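Local atomic coordinates of glycosyl hydrolase, family 38 (Enterococcus faecalis, PDB entry 5KBP), a protein that is probably an alpha-mannosidase of glycoside hydrolase family 38, cleaving alpha-linked mannose from glycans in a metal-dependent manner. Residues A[819-824]-A[834-839]; A[842-847]-A[872-877]; A[190-195]-A[215-220]. All blocks are in the same frame, centred on the assembly; numbering follows the deposited sequence.

Contact 1: A[819-824]-A[834-839]; sequences HVYLTH and VKRQEQ. Unlike the reference sequence in segment 819-824: His824 (reference Thr).
Tyr821 and Leu822, just past the short strand 819-820, meet Val834 and Arg836 on strand 829-836, an outermost strand of the five-stranded antiparallel sheet in the C-terminal beta sandwich domain. The nearest CA atoms, those of Leu822 and Val834, are 9.8 Å apart, so side chains make the contact. Tyr821 OH lies 2.9 Å from Arg836 NH2. The hydroxyl sits at the edge of the guanidinium, near its plane, and ring and guanidinium planes are 67° apart, so they do not stack. The Arg836 chain is extended from CG to NE, which carries its end over to the tyrosine. Leu822 and Val834 reach toward each other tip to tip, with Leu822 CD1 4.0 Å from Val834 CG2. Strand 819-820 belongs to a different antiparallel sheet, where it pairs with strand 503-511; the contact therefore bridges two sheets. Glu330 of helix 304-332 takes both polar ends, through a salt bridge to Arg836 and a hydrogen bond with Tyr821. Arg836 also gives NE to Ala326 O and NH1 to Asn841 O. With all three nitrogens bonded, the buried guanidinium is fixed in its rotation. Leu843 of strand 843-849 packs against Tyr821, Val834 and Arg836.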
# COMPACT_ATOMS: atom_id res chain seq x y z
N HIS A 819 -19.65 -1.32 35.92
CA HIS A 819 -18.66 -0.44 36.51
C HIS A 819 -18.51 0.82 35.67
O HIS A 819 -18.50 0.75 34.44
CB HIS A 819 -17.30 -1.15 36.63
CG HIS A 819 -16.23 -0.31 37.26
ND1 HIS A 819 -15.28 0.35 36.52
CD2 HIS A 819 -15.97 -0.03 38.56
CE1 HIS A 819 -14.47 1.00 37.34
NE2 HIS A 819 -14.87 0.79 38.58
N VAL A 820 -18.41 1.96 36.35
CA VAL A 820 -18.16 3.25 35.71
C VAL A 820 -16.70 3.60 35.91
O VAL A 820 -16.24 3.79 37.04
CB VAL A 820 -19.08 4.34 36.28
CG1 VAL A 820 -18.68 5.70 35.72
CG2 VAL A 820 -20.53 4.03 35.96
N TYR A 821 -15.95 3.70 34.80
CA TYR A 821 -14.52 3.95 34.90
C TYR A 821 -14.22 5.42 35.15
O TYR A 821 -13.28 5.74 35.89
CB TYR A 821 -13.81 3.46 33.64
CG TYR A 821 -12.30 3.47 33.74
CD1 TYR A 821 -11.64 2.60 34.60
CD2 TYR A 821 -11.54 4.34 32.98
CE1 TYR A 821 -10.26 2.60 34.70
CE2 TYR A 821 -10.16 4.35 33.07
CZ TYR A 821 -9.52 3.48 33.93
OH TYR A 821 -8.15 3.48 34.02
N LEU A 822 -14.99 6.32 34.56
CA LEU A 822 -14.76 7.76 34.70
C LEU A 822 -16.08 8.48 34.89
O LEU A 822 -17.04 8.21 34.16
CB LEU A 822 -14.03 8.32 33.47
CG LEU A 822 -12.52 8.08 33.39
CD1 LEU A 822 -11.98 8.50 32.03
CD2 LEU A 822 -11.81 8.84 34.49
N THR A 823 -16.13 9.39 35.86
CA THR A 823 -17.28 10.26 36.06
C THR A 823 -16.93 11.64 35.51
O THR A 823 -15.92 12.23 35.89
CB THR A 823 -17.65 10.35 37.54
OG1 THR A 823 -18.03 9.05 38.01
CG2 THR A 823 -18.80 11.31 37.75
N HIS A 824 -17.75 12.14 34.60
CA HIS A 824 -17.45 13.36 33.87
C HIS A 824 -18.35 14.50 34.35
O HIS A 824 -19.52 14.28 34.69
CB HIS A 824 -17.61 13.16 32.37
CG HIS A 824 -16.56 12.27 31.76
ND1 HIS A 824 -15.63 12.72 30.84
CD2 HIS A 824 -16.30 10.95 31.92
CE1 HIS A 824 -14.84 11.72 30.48
NE2 HIS A 824 -15.23 10.63 31.12
N VAL A 834 -8.87 9.57 25.88
CA VAL A 834 -8.59 8.83 27.10
C VAL A 834 -7.49 7.83 26.75
O VAL A 834 -7.74 6.88 26.00
CB VAL A 834 -9.82 8.10 27.67
CG1 VAL A 834 -9.39 7.09 28.72
CG2 VAL A 834 -10.79 9.10 28.27
N LYS A 835 -6.29 8.05 27.26
CA LYS A 835 -5.15 7.18 26.96
C LYS A 835 -4.18 7.27 28.13
O LYS A 835 -4.53 7.76 29.21
CB LYS A 835 -4.52 7.56 25.61
CG LYS A 835 -3.81 8.90 25.61
CD LYS A 835 -3.22 9.20 24.24
CE LYS A 835 -2.29 10.40 24.29
NZ LYS A 835 -1.08 10.12 25.10
N ARG A 836 -2.95 6.80 27.93
CA ARG A 836 -1.95 6.79 28.98
C ARG A 836 -0.61 7.30 28.45
O ARG A 836 -0.30 7.16 27.27
CB ARG A 836 -1.79 5.39 29.59
CG ARG A 836 -3.03 4.92 30.33
CD ARG A 836 -2.82 3.61 31.06
NE ARG A 836 -4.00 3.26 31.85
CZ ARG A 836 -4.18 3.60 33.12
NH1 ARG A 836 -3.25 4.30 33.76
NH2 ARG A 836 -5.29 3.25 33.75
N GLN A 837 0.17 7.89 29.35
CA GLN A 837 1.46 8.47 28.99
C GLN A 837 2.48 7.37 28.72
O GLN A 837 2.40 6.27 29.26
CB GLN A 837 1.94 9.40 30.11
CG GLN A 837 3.12 10.29 29.73
CD GLN A 837 3.34 11.40 30.73
OE1 GLN A 837 3.09 11.24 31.92
NE2 GLN A 837 3.81 12.55 30.24
N GLU A 838 3.47 7.70 27.88
CA GLU A 838 4.35 6.68 27.31
C GLU A 838 5.09 5.89 28.39
O GLU A 838 5.04 4.66 28.41
CB GLU A 838 5.34 7.32 26.34
CG GLU A 838 4.80 7.49 24.93
CD GLU A 838 5.90 7.53 23.89
OE1 GLU A 838 5.64 7.17 22.72
OE2 GLU A 838 7.04 7.91 24.24
N GLN A 839 5.79 6.59 29.28
CA GLN A 839 6.62 5.91 30.27
C GLN A 839 5.99 5.86 31.65
O GLN A 839 6.09 4.83 32.33
CB GLN A 839 7.99 6.60 30.37
CG GLN A 839 8.79 6.55 29.08
CD GLN A 839 10.23 7.00 29.25
OE1 GLN A 839 11.10 6.23 29.65
NE2 GLN A 839 10.49 8.27 28.96

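Contact 2: A[842-847]-A[872-877]; sequences HLVVRG and VLEEPL
Val844 and Glu874 have CA atoms 7.2 Å apart, and those of Arg846 and Val872 are 8.1 Å apart; 872-874 runs roughly antiparallel to 844-846 before the chain turns away. Segment 842-847 is mostly strand; segment 872-877 is irregular, and Glu874 has a left-handed backbone (phi 67°). Both methyls of Val844 touch the aliphatic part of Glu874, with CG2 3.7 Å from Glu874 CG. The two side chains cross at about a right angle. Arg846 bends at chi3 (46°) and lays one face of its guanidinium against Val872, whose CB is 4.2 Å from Arg846 NH2. A water lies in the guanidinium plane, at its edge. It accepts from Arg846 NH2 at 2.7 Å and donates to Val872 O at 2.8 Å and to Glu874 OE1 at 2.9 Å. The water thus links two opposite charges that do not touch. Arg846 has a salt bridge to Glu101; that of Glu874 to Lys835 is modelled too close, so its geometry is doubtful. Thr894 of strand 892-897 packs on Val844. Strand 843-849 lies between strands 829-836 and 892-897 in the sheet, while helix 100-117 supplies Glu101 and sets Val104 against both Arg846 and Val872.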
# COMPACT_ATOMS: atom_id res chain seq x y z
N HIS A 842 0.57 7.18 33.33
CA HIS A 842 -0.50 7.97 33.92
C HIS A 842 -1.70 8.02 32.98
O HIS A 842 -1.54 8.12 31.76
CB HIS A 842 -0.02 9.39 34.21
CG HIS A 842 1.10 9.47 35.20
ND1 HIS A 842 1.29 8.52 36.19
CD2 HIS A 842 2.09 10.38 35.36
CE1 HIS A 842 2.35 8.85 36.91
NE2 HIS A 842 2.85 9.97 36.42
N LEU A 843 -2.90 7.95 33.54
CA LEU A 843 -4.10 8.07 32.74
C LEU A 843 -4.26 9.50 32.25
O LEU A 843 -4.29 10.44 33.06
CB LEU A 843 -5.33 7.63 33.53
CG LEU A 843 -6.64 7.68 32.74
CD1 LEU A 843 -6.59 6.74 31.55
CD2 LEU A 843 -7.83 7.35 33.63
N VAL A 844 -4.35 9.68 30.94
CA VAL A 844 -4.48 11.00 30.32
C VAL A 844 -5.88 11.14 29.75
O VAL A 844 -6.34 10.29 28.98
CB VAL A 844 -3.42 11.21 29.23
CG1 VAL A 844 -3.64 12.54 28.52
CG2 VAL A 844 -2.02 11.15 29.82
N VAL A 845 -6.57 12.21 30.15
CA VAL A 845 -7.91 12.52 29.66
C VAL A 845 -7.91 13.96 29.18
O VAL A 845 -7.37 14.85 29.85
CB VAL A 845 -8.98 12.31 30.75
CG1 VAL A 845 -10.37 12.60 30.20
CG2 VAL A 845 -8.91 10.89 31.30
N ARG A 846 -8.51 14.20 28.02
CA ARG A 846 -8.56 15.54 27.44
C ARG A 846 -9.97 15.86 26.97
O ARG A 846 -10.63 15.04 26.33
CB ARG A 846 -7.58 15.68 26.27
CG ARG A 846 -7.67 17.02 25.55
CD ARG A 846 -6.39 17.35 24.79
NE ARG A 846 -5.89 16.22 24.02
CZ ARG A 846 -4.83 15.50 24.35
NH1 ARG A 846 -4.44 14.49 23.59
NH2 ARG A 846 -4.14 15.81 25.44
N GLY A 847 -10.42 17.07 27.31
CA GLY A 847 -11.66 17.61 26.81
C GLY A 847 -11.51 19.09 26.51
O GLY A 847 -10.45 19.67 26.74
N VAL A 872 -0.97 19.53 26.29
CA VAL A 872 -1.22 18.40 25.40
C VAL A 872 -0.00 17.50 25.25
O VAL A 872 -0.12 16.39 24.71
CB VAL A 872 -1.69 18.86 24.01
CG1 VAL A 872 -2.98 19.66 24.13
CG2 VAL A 872 -0.60 19.66 23.31
N LEU A 873 1.16 17.94 25.71
CA LEU A 873 2.33 17.08 25.82
C LEU A 873 2.34 16.26 27.10
O LEU A 873 3.34 15.60 27.40
CB LEU A 873 3.62 17.90 25.72
CG LEU A 873 3.81 18.71 24.43
CD1 LEU A 873 5.17 19.38 24.42
CD2 LEU A 873 3.62 17.83 23.20
N GLU A 874 1.25 16.31 27.87
CA GLU A 874 1.05 15.50 29.07
C GLU A 874 2.02 15.85 30.19
O GLU A 874 2.32 15.01 31.04
CB GLU A 874 1.13 14.00 28.74
CG GLU A 874 0.00 13.52 27.83
CD GLU A 874 0.39 12.30 27.02
OE1 GLU A 874 -0.17 12.12 25.92
OE2 GLU A 874 1.26 11.53 27.47
N GLU A 875 2.50 17.09 30.21
CA GLU A 875 3.36 17.56 31.29
C GLU A 875 2.66 18.65 32.09
O GLU A 875 1.86 19.41 31.53
CB GLU A 875 4.69 18.10 30.75
CG GLU A 875 5.55 17.04 30.08
CD GLU A 875 5.83 15.85 30.99
OE1 GLU A 875 5.99 16.04 32.21
OE2 GLU A 875 5.88 14.71 30.47
N PRO A 876 2.93 18.75 33.39
CA PRO A 876 2.19 19.68 34.24
C PRO A 876 2.27 21.11 33.73
O PRO A 876 3.30 21.55 33.20
CB PRO A 876 2.87 19.54 35.61
CG PRO A 876 3.46 18.18 35.59
CD PRO A 876 3.90 17.95 34.17
N LEU A 877 1.16 21.84 33.88
CA LEU A 877 1.10 23.22 33.43
C LEU A 877 1.99 24.10 34.31
O LEU A 877 2.08 23.91 35.52
CB LEU A 877 -0.34 23.73 33.46
CG LEU A 877 -1.29 23.13 32.41
CD1 LEU A 877 -2.72 23.58 32.66
CD2 LEU A 877 -0.84 23.53 31.01
O HOH W 1 -1.96 14.28 25.03

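Contact 3: A[190-195]-A[215-220]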
# COMPACT_ATOMS: atom_id res chain seq x y z
N PHE A 190 4.75 34.93 6.02
CA PHE A 190 5.55 34.96 4.80
C PHE A 190 4.83 35.89 3.82
O PHE A 190 4.15 35.46 2.88
CB PHE A 190 5.73 33.56 4.22
CG PHE A 190 6.41 32.60 5.17
CD1 PHE A 190 7.71 32.82 5.58
CD2 PHE A 190 5.75 31.47 5.62
CE1 PHE A 190 8.33 31.94 6.45
CE2 PHE A 190 6.37 30.59 6.49
CZ PHE A 190 7.66 30.82 6.90
N ALA A 191 4.99 37.19 4.05
CA ALA A 191 4.27 38.19 3.26
C ALA A 191 4.70 38.17 1.80
O ALA A 191 3.93 38.56 0.92
CB ALA A 191 4.46 39.58 3.86
N ASN A 192 5.93 37.73 1.53
CA ASN A 192 6.41 37.50 0.18
C ASN A 192 6.63 36.01 -0.09
O ASN A 192 7.53 35.63 -0.84
CB ASN A 192 7.69 38.29 -0.09
CG ASN A 192 7.41 39.75 -0.38
OD1 ASN A 192 7.10 40.11 -1.52
ND2 ASN A 192 7.53 40.59 0.63
N TRP A 193 5.81 35.16 0.54
CA TRP A 193 5.85 33.71 0.40
C TRP A 193 7.15 33.13 0.96
O TRP A 193 8.10 33.87 1.22
CB TRP A 193 5.67 33.31 -1.07
CG TRP A 193 5.10 31.94 -1.27
CD1 TRP A 193 5.64 30.92 -2.01
CD2 TRP A 193 3.87 31.42 -0.72
NE1 TRP A 193 4.83 29.82 -1.95
CE2 TRP A 193 3.74 30.10 -1.16
CE3 TRP A 193 2.88 31.96 0.11
CZ2 TRP A 193 2.65 29.30 -0.81
CZ3 TRP A 193 1.81 31.16 0.46
CH2 TRP A 193 1.70 29.85 -0.00
N TYR A 194 7.19 31.81 1.16
CA TYR A 194 8.38 31.16 1.68
C TYR A 194 9.44 30.90 0.61
O TYR A 194 10.28 30.01 0.78
CB TYR A 194 8.01 29.84 2.38
CG TYR A 194 7.18 28.88 1.55
CD1 TYR A 194 7.76 28.10 0.56
CD2 TYR A 194 5.82 28.73 1.78
CE1 TYR A 194 7.01 27.22 -0.19
CE2 TYR A 194 5.06 27.85 1.04
CZ TYR A 194 5.66 27.09 0.05
OH TYR A 194 4.90 26.21 -0.69
N SER A 195 9.42 31.68 -0.48
CA SER A 195 10.37 31.50 -1.57
C SER A 195 11.00 32.81 -2.02
O SER A 195 11.61 32.85 -3.09
CB SER A 195 9.69 30.83 -2.76
OG SER A 195 8.56 31.57 -3.18
N LEU A 215 14.90 43.20 -1.41
CA LEU A 215 14.94 44.03 -0.21
C LEU A 215 13.75 44.98 -0.15
O LEU A 215 13.21 45.25 0.93
CB LEU A 215 16.26 44.81 -0.14
CG LEU A 215 17.53 43.97 0.00
CD1 LEU A 215 18.77 44.86 -0.00
CD2 LEU A 215 17.48 43.12 1.26
N ALA A 216 13.33 45.51 -1.30
CA ALA A 216 12.17 46.39 -1.33
C ALA A 216 10.89 45.63 -1.01
O ALA A 216 9.98 46.19 -0.39
CB ALA A 216 12.06 47.06 -2.70
N ASP A 217 10.80 44.36 -1.42
CA ASP A 217 9.61 43.57 -1.13
C ASP A 217 9.48 43.29 0.36
O ASP A 217 8.39 43.43 0.94
CB ASP A 217 9.65 42.26 -1.92
CG ASP A 217 9.55 42.47 -3.42
OD1 ASP A 217 8.99 43.51 -3.83
OD2 ASP A 217 10.02 41.60 -4.18
N VAL A 218 10.58 42.90 1.01
CA VAL A 218 10.53 42.57 2.43
C VAL A 218 10.34 43.82 3.27
O VAL A 218 9.65 43.79 4.29
CB VAL A 218 11.80 41.79 2.82
CG1 VAL A 218 11.80 41.48 4.31
CG2 VAL A 218 11.90 40.51 2.03
N GLU A 219 10.94 44.94 2.86
CA GLU A 219 10.79 46.18 3.62
C GLU A 219 9.39 46.76 3.52
O GLU A 219 9.03 47.62 4.34
CB GLU A 219 11.82 47.20 3.16
CG GLU A 219 13.22 46.97 3.71
CD GLU A 219 14.26 47.86 3.05
OE1 GLU A 219 15.31 47.33 2.64
OE2 GLU A 219 14.02 49.08 2.95
N ARG A 220 8.58 46.32 2.55
CA ARG A 220 7.21 46.82 2.45
C ARG A 220 6.40 46.49 3.69
O ARG A 220 5.49 47.24 4.06
CB ARG A 220 6.52 46.23 1.21
CG ARG A 220 6.80 46.98 -0.09
CD ARG A 220 6.35 46.18 -1.31
NE ARG A 220 4.97 46.45 -1.70
CZ ARG A 220 4.59 47.49 -2.43
NH1 ARG A 220 5.48 48.38 -2.83
NH2 ARG A 220 3.31 47.66 -2.74
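Asn192 touches helix 204-219 at Asp217 through its side-chain amide. Asn192 ND2 donates to the backbone Asp217 O at 3.0 Å, but the bond is weak, with an N-H...O angle of 137°. The other end of the amide lies against the side chain of the same residue: Asn192 OD1 is 3.4 Å from Asp217 CB. The amide and carboxylate planes are only 24° apart, although the side chains cross at about a right angle. Asn192 CG stands beside its own backbone N (chi1 -79°), with CB pointing at the helix. The asparagine is third in a type I beta turn from Phe190 to Trp193, closed by Trp193 N to Phe190 O at 2.9 Å. This turn follows strand 184-189. Further out, Phe190 packs on Leu228 and Met230 of strand 226-231, and Val218 packs on Leu227 and Met229 of the same strand. Glu219 is hydrogen-bonded to Tyr256, a calcium-binding residue in an entry of this protein, though no calcium is bound to this chain here. Asp217 O also receives a weak bond from Arg220 N. The amide donor meets a carbonyl near the negative C-terminal end of the helix, probably a mildly favourable pairing.

From the N terminus, contact 3 comes first, within the N-terminal domain. It closes a loop that takes in the rest of the connection after strand 184-189 and most of helix 204-219, returning the turn at 190-195 to the helix's C-terminal part. Contact 1 closes next, joining the segment after strand 819-820 to edge strand 829-836. Contact 2 follows, joining strand 843-849 to the loop between strands 864-870 and 892-897. The three are in series: none nests in or crosses another. Contacts 1 and 2 have centres 11 Å apart and share one sheet, where Lys835 O and Val844 N probably bond. Contact 3 stands apart, its centre about 48 Å from contact 1's and 39 Å from contact 2's.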